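Local coordinates for protein structure-specific endonuclease subunit SLX1 (Candida glabrata, PDB 4XLG) that probably acts as the catalytic subunit of the SLX1-SLX4 endonuclease, cutting branched DNA near its junctions during repair and recombination, at residues Tyr11-Leu16 and Ile73-Phe78; Phe25-Thr30 and His108-Met113; Asp166-Ile171 and Met187-Asn192. The protein carries 1 engineered substitution. All blocks are in the same frame, centred on the assembly; numbering follows the deposited sequence.

Contact 1 (Tyr11-Leu16 and Ile73-Phe78)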
loop_
_atom_site.group_PDB
_atom_site.type_symbol
_atom_site.label_atom_id
_atom_site.label_comp_id
_atom_site.label_asym_id
_atom_site.label_seq_id
_atom_site.Cartn_x
_atom_site.Cartn_y
_atom_site.Cartn_z
ATOM N N TYR B 11 7.462 0.353 -0.085
ATOM C CA TYR B 11 7.451 -0.501 1.103
ATOM C C TYR B 11 6.727 -1.751 0.620
ATOM O O TYR B 11 5.597 -1.650 0.093
ATOM C CB TYR B 11 6.722 0.167 2.318
ATOM C CG TYR B 11 7.426 -0.191 3.625
ATOM C CD1 TYR B 11 7.360 -1.538 4.143
ATOM C CD2 TYR B 11 8.219 0.734 4.273
ATOM C CE1 TYR B 11 8.074 -1.876 5.320
ATOM C CE2 TYR B 11 8.906 0.413 5.435
ATOM C CZ TYR B 11 8.838 -0.900 5.921
ATOM O OH TYR B 11 9.547 -1.186 7.070
ATOM N N GLY B 12 7.344 -2.920 0.801
ATOM C CA GLY B 12 6.744 -4.098 0.200
ATOM C C GLY B 12 6.820 -5.266 1.174
ATOM O O GLY B 12 7.695 -5.327 2.044
ATOM N N CYS B 13 5.868 -6.179 1.012
ATOM C CA CYS B 13 5.859 -7.462 1.736
ATOM C C CYS B 13 6.225 -8.550 0.739
ATOM O O CYS B 13 5.512 -8.736 -0.239
ATOM C CB CYS B 13 4.476 -7.802 2.293
ATOM S SG CYS B 13 3.937 -6.796 3.665
ATOM N N TYR B 14 7.300 -9.283 1.026
ATOM C CA TYR B 14 7.882 -10.216 0.057
ATOM C C TYR B 14 7.756 -11.637 0.506
ATOM O O TYR B 14 7.661 -11.957 1.699
ATOM C CB TYR B 14 9.376 -9.901 -0.204
ATOM C CG TYR B 14 10.231 -9.854 1.094
ATOM C CD1 TYR B 14 10.838 -11.016 1.611
ATOM C CD2 TYR B 14 10.395 -8.626 1.806
ATOM C CE1 TYR B 14 11.611 -10.969 2.778
ATOM C CE2 TYR B 14 11.203 -8.557 2.964
ATOM C CZ TYR B 14 11.796 -9.775 3.433
ATOM O OH TYR B 14 12.537 -9.726 4.567
ATOM N N LEU B 15 7.743 -12.510 -0.513
ATOM C CA LEU B 15 7.782 -13.958 -0.265
ATOM C C LEU B 15 9.084 -14.517 -0.860
ATOM O O LEU B 15 9.380 -14.273 -2.048
ATOM C CB LEU B 15 6.567 -14.628 -0.926
ATOM C CG LEU B 15 6.555 -16.172 -0.872
ATOM C CD1 LEU B 15 6.465 -16.678 0.592
ATOM C CD2 LEU B 15 5.408 -16.731 -1.758
ATOM N N LEU B 16 9.860 -15.201 -0.023
ATOM C CA LEU B 16 11.099 -15.857 -0.477
ATOM C C LEU B 16 10.820 -17.339 -0.551
ATOM O O LEU B 16 10.066 -17.868 0.245
ATOM C CB LEU B 16 12.266 -15.653 0.503
ATOM C CG LEU B 16 12.556 -14.213 0.952
ATOM C CD1 LEU B 16 13.817 -14.283 1.936
ATOM C CD2 LEU B 16 12.796 -13.315 -0.317
ATOM N N ILE B 73 3.413 0.795 8.895
ATOM C CA ILE B 73 2.441 0.115 9.762
ATOM C C ILE B 73 1.544 -0.797 8.919
ATOM O O ILE B 73 1.267 -1.938 9.287
ATOM C CB ILE B 73 1.532 1.124 10.534
ATOM C CG1 ILE B 73 2.373 1.981 11.480
ATOM C CG2 ILE B 73 0.428 0.373 11.307
ATOM C CD1 ILE B 73 3.237 1.142 12.407
ATOM N N ALA B 74 0.996 -0.246 7.842
ATOM C CA ALA B 74 0.112 -1.061 6.967
ATOM C C ALA B 74 0.813 -2.267 6.376
ATOM O O ALA B 74 0.211 -3.342 6.266
ATOM C CB ALA B 74 -0.470 -0.193 5.812
ATOM N N ALA B 75 2.072 -2.104 5.945
ATOM C CA ALA B 75 2.832 -3.245 5.400
ATOM C C ALA B 75 2.983 -4.320 6.472
ATOM O O ALA B 75 2.902 -5.506 6.209
ATOM C CB ALA B 75 4.243 -2.781 4.923
ATOM N N LEU B 76 3.290 -3.892 7.696
ATOM C CA LEU B 76 3.464 -4.889 8.781
ATOM C C LEU B 76 2.144 -5.594 9.093
ATOM O O LEU B 76 2.102 -6.783 9.414
ATOM C CB LEU B 76 3.963 -4.193 10.069
ATOM C CG LEU B 76 5.426 -3.735 9.970
ATOM C CD1 LEU B 76 5.825 -2.770 11.122
ATOM C CD2 LEU B 76 6.335 -4.965 9.907
ATOM N N GLN B 77 1.052 -4.847 9.063
ATOM C CA GLN B 77 -0.259 -5.489 9.232
ATOM C C GLN B 77 -0.482 -6.582 8.198
ATOM O O GLN B 77 -0.965 -7.676 8.551
ATOM C CB GLN B 77 -1.402 -4.472 9.147
ATOM C CG GLN B 77 -1.397 -3.502 10.301
ATOM C CD GLN B 77 -2.399 -2.392 10.076
ATOM O OE1 GLN B 77 -2.294 -1.632 9.120
ATOM N NE2 GLN B 77 -3.405 -2.333 10.930
ATOM N N PHE B 78 -0.162 -6.277 6.946
ATOM C CA PHE B 78 -0.290 -7.280 5.862
ATOM C C PHE B 78 0.649 -8.438 6.102
ATOM O O PHE B 78 0.268 -9.607 6.041
ATOM C CB PHE B 78 0.025 -6.615 4.511
ATOM C CG PHE B 78 -0.339 -7.445 3.339
ATOM C CD1 PHE B 78 0.555 -8.383 2.840
ATOM C CD2 PHE B 78 -1.531 -7.233 2.679
ATOM C CE1 PHE B 78 0.236 -9.131 1.697
ATOM C CE2 PHE B 78 -1.862 -7.975 1.550
ATOM C CZ PHE B 78 -0.972 -8.939 1.057
#
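The rings of Tyr-11 and Phe-78 meet the small groups between them at a slant: the methyl of Ala-75 comes obliquely against the first, and the sulfur of Cys-13 against the second. Phe-69 and Phe-123 make edge-to-face pairs with Phe-78 from within the same chain, so this ring sits in an aromatic cluster. The setting is the GIY-YIG nuclease fold, with the Gly-12 to Tyr-14 run as its GIY counterpart, on a strand whose neighbours in the sheet are 25-30 and 60-67. Helix 72-84 covers the sheet face to which Cys-13 points, and the backbones come nearest where the CA atoms of Cys-13 and Ala-75 lie 6.4 Å apart. Packing is tight just before the strand, where Tyr-11 CD1 is 3.4 Å from Ala-75 CB, and the CE1 atom of the same ring is 4.0 Å from that methyl. On the helix, Phe-78 CG stands anti to the backbone N (chi1 -168°), which turns the ring toward the strand, its CD1 4.0 Å from Cys-13 CB. No hydrogen bond crosses between the segments. Ile-73 and Gln-77, on another side of this helix, pack on apolar side chains of a different protein chain. Cys-13 has two modelled conformers, and its sulfur-aromatic contact belongs to one and need not hold for the other. In that conformer SG lies beside the backbone N, 3.8 Å from Phe-78 CD1 and 5.0 Å from the ring centroid, inclined 66° to the ring normal.

Contact 2 (Phe25-Thr30 and His108-Met113)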
loop_
_atom_site.group_PDB
_atom_site.type_symbol
_atom_site.label_atom_id
_atom_site.label_comp_id
_atom_site.label_asym_id
_atom_site.label_seq_id
_atom_site.Cartn_x
_atom_site.Cartn_y
_atom_site.Cartn_z
ATOM N N PHE B 25 10.039 -21.394 2.811
ATOM C CA PHE B 25 9.592 -20.025 2.462
ATOM C C PHE B 25 9.861 -19.066 3.599
ATOM O O PHE B 25 10.006 -19.493 4.776
ATOM C CB PHE B 25 8.055 -20.054 2.175
ATOM C CG PHE B 25 7.697 -20.944 1.003
ATOM C CD1 PHE B 25 7.790 -20.432 -0.286
ATOM C CD2 PHE B 25 7.315 -22.272 1.189
ATOM C CE1 PHE B 25 7.513 -21.230 -1.409
ATOM C CE2 PHE B 25 7.030 -23.098 0.059
ATOM C CZ PHE B 25 7.133 -22.569 -1.225
ATOM N N TYR B 26 9.812 -17.773 3.276
ATOM C CA TYR B 26 10.013 -16.751 4.283
ATOM C C TYR B 26 9.188 -15.571 3.874
ATOM O O TYR B 26 9.215 -15.199 2.700
ATOM C CB TYR B 26 11.488 -16.364 4.357
ATOM C CG TYR B 26 11.764 -15.404 5.502
ATOM C CD1 TYR B 26 11.661 -14.035 5.309
ATOM C CD2 TYR B 26 12.179 -15.864 6.730
ATOM C CE1 TYR B 26 11.888 -13.134 6.360
ATOM C CE2 TYR B 26 12.429 -14.973 7.785
ATOM C CZ TYR B 26 12.308 -13.615 7.562
ATOM O OH TYR B 26 12.552 -12.727 8.563
ATOM N N ILE B 27 8.513 -14.949 4.838
ATOM C CA ILE B 27 7.778 -13.717 4.498
ATOM C C ILE B 27 8.293 -12.545 5.324
ATOM O O ILE B 27 8.456 -12.691 6.566
ATOM C CB ILE B 27 6.260 -13.913 4.802
ATOM C CG1 ILE B 27 5.673 -14.900 3.777
ATOM C CG2 ILE B 27 5.464 -12.531 4.728
ATOM C CD1 ILE B 27 4.289 -15.474 4.276
ATOM N N GLY B 28 8.543 -11.383 4.696
ATOM C CA GLY B 28 8.927 -10.226 5.526
ATOM C C GLY B 28 8.478 -8.949 4.841
ATOM O O GLY B 28 7.742 -8.996 3.860
ATOM N N SER B 29 8.875 -7.793 5.387
ATOM C CA SER B 29 8.495 -6.533 4.755
ATOM C C SER B 29 9.695 -5.621 4.812
ATOM O O SER B 29 10.543 -5.749 5.714
ATOM C CB SER B 29 7.279 -5.872 5.461
ATOM O OG SER B 29 7.522 -5.638 6.841
ATOM N N THR B 30 9.770 -4.707 3.849
ATOM C CA THR B 30 10.977 -3.865 3.750
ATOM C C THR B 30 10.754 -2.614 2.888
ATOM O O THR B 30 10.017 -2.673 1.918
ATOM C CB THR B 30 12.188 -4.682 3.101
ATOM O OG1 THR B 30 13.375 -3.870 3.094
ATOM C CG2 THR B 30 11.858 -5.172 1.674
ATOM N N HIS B 108 0.797 -23.115 -2.627
ATOM C CA HIS B 108 -0.561 -22.771 -3.011
ATOM C C HIS B 108 -1.229 -21.972 -1.917
ATOM O O HIS B 108 -1.966 -21.031 -2.211
ATOM C CB HIS B 108 -1.389 -24.028 -3.331
ATOM C CG HIS B 108 -0.879 -24.759 -4.523
ATOM N ND1 HIS B 108 -1.348 -24.519 -5.798
ATOM C CD2 HIS B 108 0.111 -25.675 -4.645
ATOM C CE1 HIS B 108 -0.687 -25.283 -6.650
ATOM N NE2 HIS B 108 0.216 -25.976 -5.978
ATOM N N HIS B 109 -0.968 -22.342 -0.659
ATOM C CA HIS B 109 -1.599 -21.648 0.466
ATOM C C HIS B 109 -1.000 -20.259 0.655
ATOM O O HIS B 109 -1.739 -19.325 0.913
ATOM C CB HIS B 109 -1.470 -22.434 1.770
ATOM C CG HIS B 109 -2.351 -23.641 1.814
ATOM N ND1 HIS B 109 -2.027 -24.826 1.191
ATOM C CD2 HIS B 109 -3.564 -23.834 2.384
ATOM C CE1 HIS B 109 -2.996 -25.705 1.386
ATOM N NE2 HIS B 109 -3.938 -25.129 2.109
ATOM N N LYS B 110 0.320 -20.150 0.523
ATOM C CA LYS B 110 1.011 -18.869 0.657
ATOM C C LYS B 110 0.446 -17.885 -0.357
ATOM O O LYS B 110 0.212 -16.732 -0.037
ATOM C CB LYS B 110 2.522 -19.027 0.444
ATOM C CG LYS B 110 3.169 -20.109 1.343
ATOM C CD LYS B 110 4.172 -19.493 2.303
ATOM C CE LYS B 110 4.096 -20.120 3.680
ATOM N NZ LYS B 110 4.092 -21.594 3.616
ATOM N N LEU B 111 0.233 -18.345 -1.597
ATOM C CA LEU B 111 -0.262 -17.451 -2.645
ATOM C C LEU B 111 -1.778 -17.157 -2.507
ATOM O O LEU B 111 -2.233 -16.052 -2.767
ATOM C CB LEU B 111 0.022 -18.055 -4.030
ATOM C CG LEU B 111 1.499 -18.266 -4.332
ATOM C CD1 LEU B 111 1.658 -19.022 -5.734
ATOM C CD2 LEU B 111 2.194 -16.906 -4.339
ATOM N N ALA B 112 -2.563 -18.153 -2.116
ATOM C CA ALA B 112 -3.974 -17.904 -1.822
ATOM C C ALA B 112 -4.162 -16.851 -0.726
ATOM O O ALA B 112 -5.109 -16.071 -0.780
ATOM C CB ALA B 112 -4.675 -19.207 -1.399
ATOM N N MET B 113 -3.282 -16.860 0.274
ATOM C CA MET B 113 -3.374 -15.865 1.354
ATOM C C MET B 113 -3.229 -14.458 0.779
ATOM O O MET B 113 -3.860 -13.507 1.281
ATOM C CB MET B 113 -2.313 -16.086 2.440
ATOM C CG MET B 113 -2.709 -17.148 3.480
ATOM S SD MET B 113 -4.230 -16.614 4.338
ATOM C CE MET B 113 -3.809 -14.981 4.946
#
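Phe-25 lays its CB and the root of its ring over the middle of the Lys-110 side chain, the two crossing obliquely. Lys-110 CD is 3.9 Å from Phe-25 CB and 4.0 Å from Phe-25 CG. The lysine does not run out straight: bends at chi2 (-116°), chi3 and chi4 curl the chain, and its NZ ends 4.1 Å from Phe-25 CD2. Ile-27, the middle residue of the YIG motif, points to the same side of strand 25-30 and brings CD1 to 4.5 Å from Lys-110 CD, a looser touch. Between these two segments, helix 107-118 reaches strand 25-30, an edge strand of the GIY-YIG sheet, through Lys-110. Trp-82 of helix 72-84 packs on Ile-27 and also hydrogen-bonds through NE1 to the carbonyl of Lys-110, tying the two helices together over this sheet face. Leu-15 of the adjoining strand touches Lys-110 as well. The lysine was modelled in two conformers, and the distances hold for one of them. What touches is the aliphatic stem of a charged residue against aromatic and branched carbon, with no hydrogen bond between the segments, so the contact rests on apolar shape rather than on directional bonding.

Contact 3 (Asp166-Ile171 and Met187-Asn192)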
loop_
_atom_site.group_PDB
_atom_site.type_symbol
_atom_site.label_atom_id
_atom_site.label_comp_id
_atom_site.label_asym_id
_atom_site.label_seq_id
_atom_site.Cartn_x
_atom_site.Cartn_y
_atom_site.Cartn_z
ATOM N N ASP B 166 11.542 -10.930 -18.388
ATOM C CA ASP B 166 12.605 -11.926 -18.141
ATOM C C ASP B 166 12.503 -12.603 -16.761
ATOM O O ASP B 166 13.502 -13.038 -16.202
ATOM C CB ASP B 166 13.997 -11.291 -18.275
ATOM C CG ASP B 166 14.220 -10.648 -19.625
ATOM O OD1 ASP B 166 13.760 -11.196 -20.661
ATOM O OD2 ASP B 166 14.851 -9.568 -19.617
ATOM N N ALA B 167 11.289 -12.686 -16.215
ATOM C CA ALA B 167 11.032 -13.481 -14.998
ATOM C C ALA B 167 11.611 -14.883 -15.149
ATOM O O ALA B 167 11.577 -15.483 -16.256
ATOM C CB ALA B 167 9.514 -13.581 -14.721
ATOM N N LEU B 168 12.121 -15.418 -14.055
ATOM C CA LEU B 168 12.579 -16.809 -14.053
ATOM C C LEU B 168 11.394 -17.767 -14.212
ATOM O O LEU B 168 10.265 -17.450 -13.900
ATOM C CB LEU B 168 13.334 -17.125 -12.754
ATOM C CG LEU B 168 14.584 -16.251 -12.621
ATOM C CD1 LEU B 168 15.462 -16.783 -11.500
ATOM C CD2 LEU B 168 15.328 -16.142 -14.019
ATOM N N THR B 169 11.678 -18.973 -14.657
ATOM C CA THR B 169 10.629 -19.961 -14.793
ATOM C C THR B 169 10.946 -21.185 -13.930
ATOM O O THR B 169 11.059 -21.063 -12.710
ATOM C CB THR B 169 10.428 -20.346 -16.280
ATOM O OG1 THR B 169 11.673 -20.765 -16.867
ATOM C CG2 THR B 169 9.898 -19.111 -17.054
ATOM N N GLU B 170 11.059 -22.366 -14.535
ATOM C CA GLU B 170 11.355 -23.517 -13.679
ATOM C C GLU B 170 12.796 -23.368 -13.132
ATOM O O GLU B 170 13.718 -23.052 -13.864
ATOM C CB GLU B 170 11.195 -24.850 -14.441
ATOM C CG GLU B 170 11.274 -26.067 -13.503
ATOM C CD GLU B 170 10.918 -27.407 -14.189
ATOM N N ILE B 171 12.974 -23.631 -11.850
ATOM C CA ILE B 171 14.266 -23.446 -11.206
ATOM C C ILE B 171 15.106 -24.720 -11.321
ATOM O O ILE B 171 14.604 -25.815 -11.019
ATOM C CB ILE B 171 14.074 -23.051 -9.725
ATOM C CG1 ILE B 171 13.358 -21.677 -9.626
ATOM C CG2 ILE B 171 15.435 -23.019 -8.953
ATOM C CD1 ILE B 171 14.005 -20.531 -10.488
ATOM N N MET B 187 18.296 -11.450 -8.311
ATOM C CA MET B 187 18.733 -10.137 -7.727
ATOM C C MET B 187 18.556 -9.028 -8.761
ATOM O O MET B 187 18.141 -7.917 -8.403
ATOM C CB MET B 187 20.234 -10.153 -7.317
ATOM C CG MET B 187 20.457 -10.899 -5.997
ATOM S SD MET B 187 19.726 -9.958 -4.556
ATOM C CE MET B 187 20.607 -8.439 -4.569
ATOM N N GLU B 188 18.897 -9.328 -9.994
ATOM C CA GLU B 188 18.845 -8.301 -11.054
ATOM C C GLU B 188 17.351 -7.916 -11.253
ATOM O O GLU B 188 17.018 -6.739 -11.447
ATOM C CB GLU B 188 19.472 -8.785 -12.387
ATOM C CG GLU B 188 19.586 -7.604 -13.289
ATOM C CD GLU B 188 20.552 -6.572 -12.665
ATOM O OE1 GLU B 188 20.223 -5.353 -12.546
ATOM O OE2 GLU B 188 21.637 -7.026 -12.236
ATOM N N LEU B 189 16.449 -8.916 -11.233
ATOM C CA LEU B 189 15.007 -8.609 -11.395
ATOM C C LEU B 189 14.476 -7.724 -10.256
ATOM O O LEU B 189 13.640 -6.825 -10.476
ATOM C CB LEU B 189 14.157 -9.907 -11.436
ATOM C CG LEU B 189 14.531 -10.802 -12.615
ATOM C CD1 LEU B 189 13.676 -12.140 -12.498
ATOM C CD2 LEU B 189 14.247 -10.173 -13.947
ATOM N N VAL B 190 14.920 -8.022 -9.031
ATOM C CA VAL B 190 14.453 -7.283 -7.849
ATOM C C VAL B 190 15.030 -5.840 -7.958
ATOM O O VAL B 190 14.301 -4.846 -7.721
ATOM C CB VAL B 190 14.900 -7.944 -6.522
ATOM C CG1 VAL B 190 14.567 -7.030 -5.282
ATOM C CG2 VAL B 190 14.195 -9.330 -6.328
ATOM N N GLN B 191 16.300 -5.747 -8.308
ATOM C CA GLN B 191 16.933 -4.398 -8.517
ATOM C C GLN B 191 16.167 -3.616 -9.553
ATOM O O GLN B 191 15.860 -2.404 -9.363
ATOM C CB GLN B 191 18.412 -4.573 -8.941
ATOM C CG GLN B 191 19.137 -3.207 -9.112
ATOM C CD GLN B 191 19.419 -2.589 -7.730
ATOM O OE1 GLN B 191 18.752 -1.607 -7.301
ATOM N NE2 GLN B 191 20.441 -3.091 -7.086
ATOM N N ASN B 192 15.862 -4.260 -10.680
ATOM C CA ASN B 192 15.193 -3.520 -11.752
ATOM C C ASN B 192 13.863 -2.947 -11.328
ATOM O O ASN B 192 13.600 -1.741 -11.573
ATOM C CB ASN B 192 14.999 -4.414 -12.983
ATOM C CG ASN B 192 16.314 -4.688 -13.697
ATOM O OD1 ASN B 192 17.339 -4.043 -13.405
ATOM N ND2 ASN B 192 16.307 -5.682 -14.606
#
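Leu-189 reaches from helix 176-213 to the corner at Asp-166 to Leu-168, beginning with a CB directed toward it. CG is anti to the carbonyl carbon (chi1 -62°), and the next torsion, 176°, extends CD1 away from CA toward the other backbone. CD1 meets three residues in a row: Asp-166 O, Ala-167 CA at 3.9 Å, and Leu-168 N, also at 3.9 Å. Beside these, Leu-168 CG is 4.2 Å from Leu-189 CD1, the one close approach between two apolar side chains here. CD2 turns to Asp-166, 3.7 Å from its O and 4.1 Å from its C. The carbonyl oxygen of Asp-166 therefore has a methyl from each branch of the leucine against it, in van der Waals contact only. Asp-166 has positive phi (62°), and the chain changes direction there. Phe-133 packs on Leu-189 too, while Val-182 and Lys-185, earlier on the helix, touch Leu-168. On neighbouring positions of the helix, Val-190 rests on Met-62 of the sheet and Met-187 on Val-34 and Leu-37 of helix 33-41. The arrangement joins the last strand of the nuclease sheet, at one edge of it, to the long helix that follows, the helix that runs on from the GIY-YIG fold toward the C-terminal zinc-binding module.

From the N terminus, strands 12-18 and 25-30 come first, side by side in the mixed sheet, and each later receives a helix. Helix 72-84 returns to the first strand and closes contact 1; helix 107-118 then returns to the second and closes contact 2. The two loops cross, and the contacts touch directly, with Gly-12 to Thr-30 and Leu-16 to Tyr-26 as probable backbone hydrogen bonds. Contact 3 opens only after both are complete. It closes a short loop between the other outermost strand, 160-168, and helix 176-213, its centre about 20 Å from that of contact 1 and about 17 Å from that of contact 2.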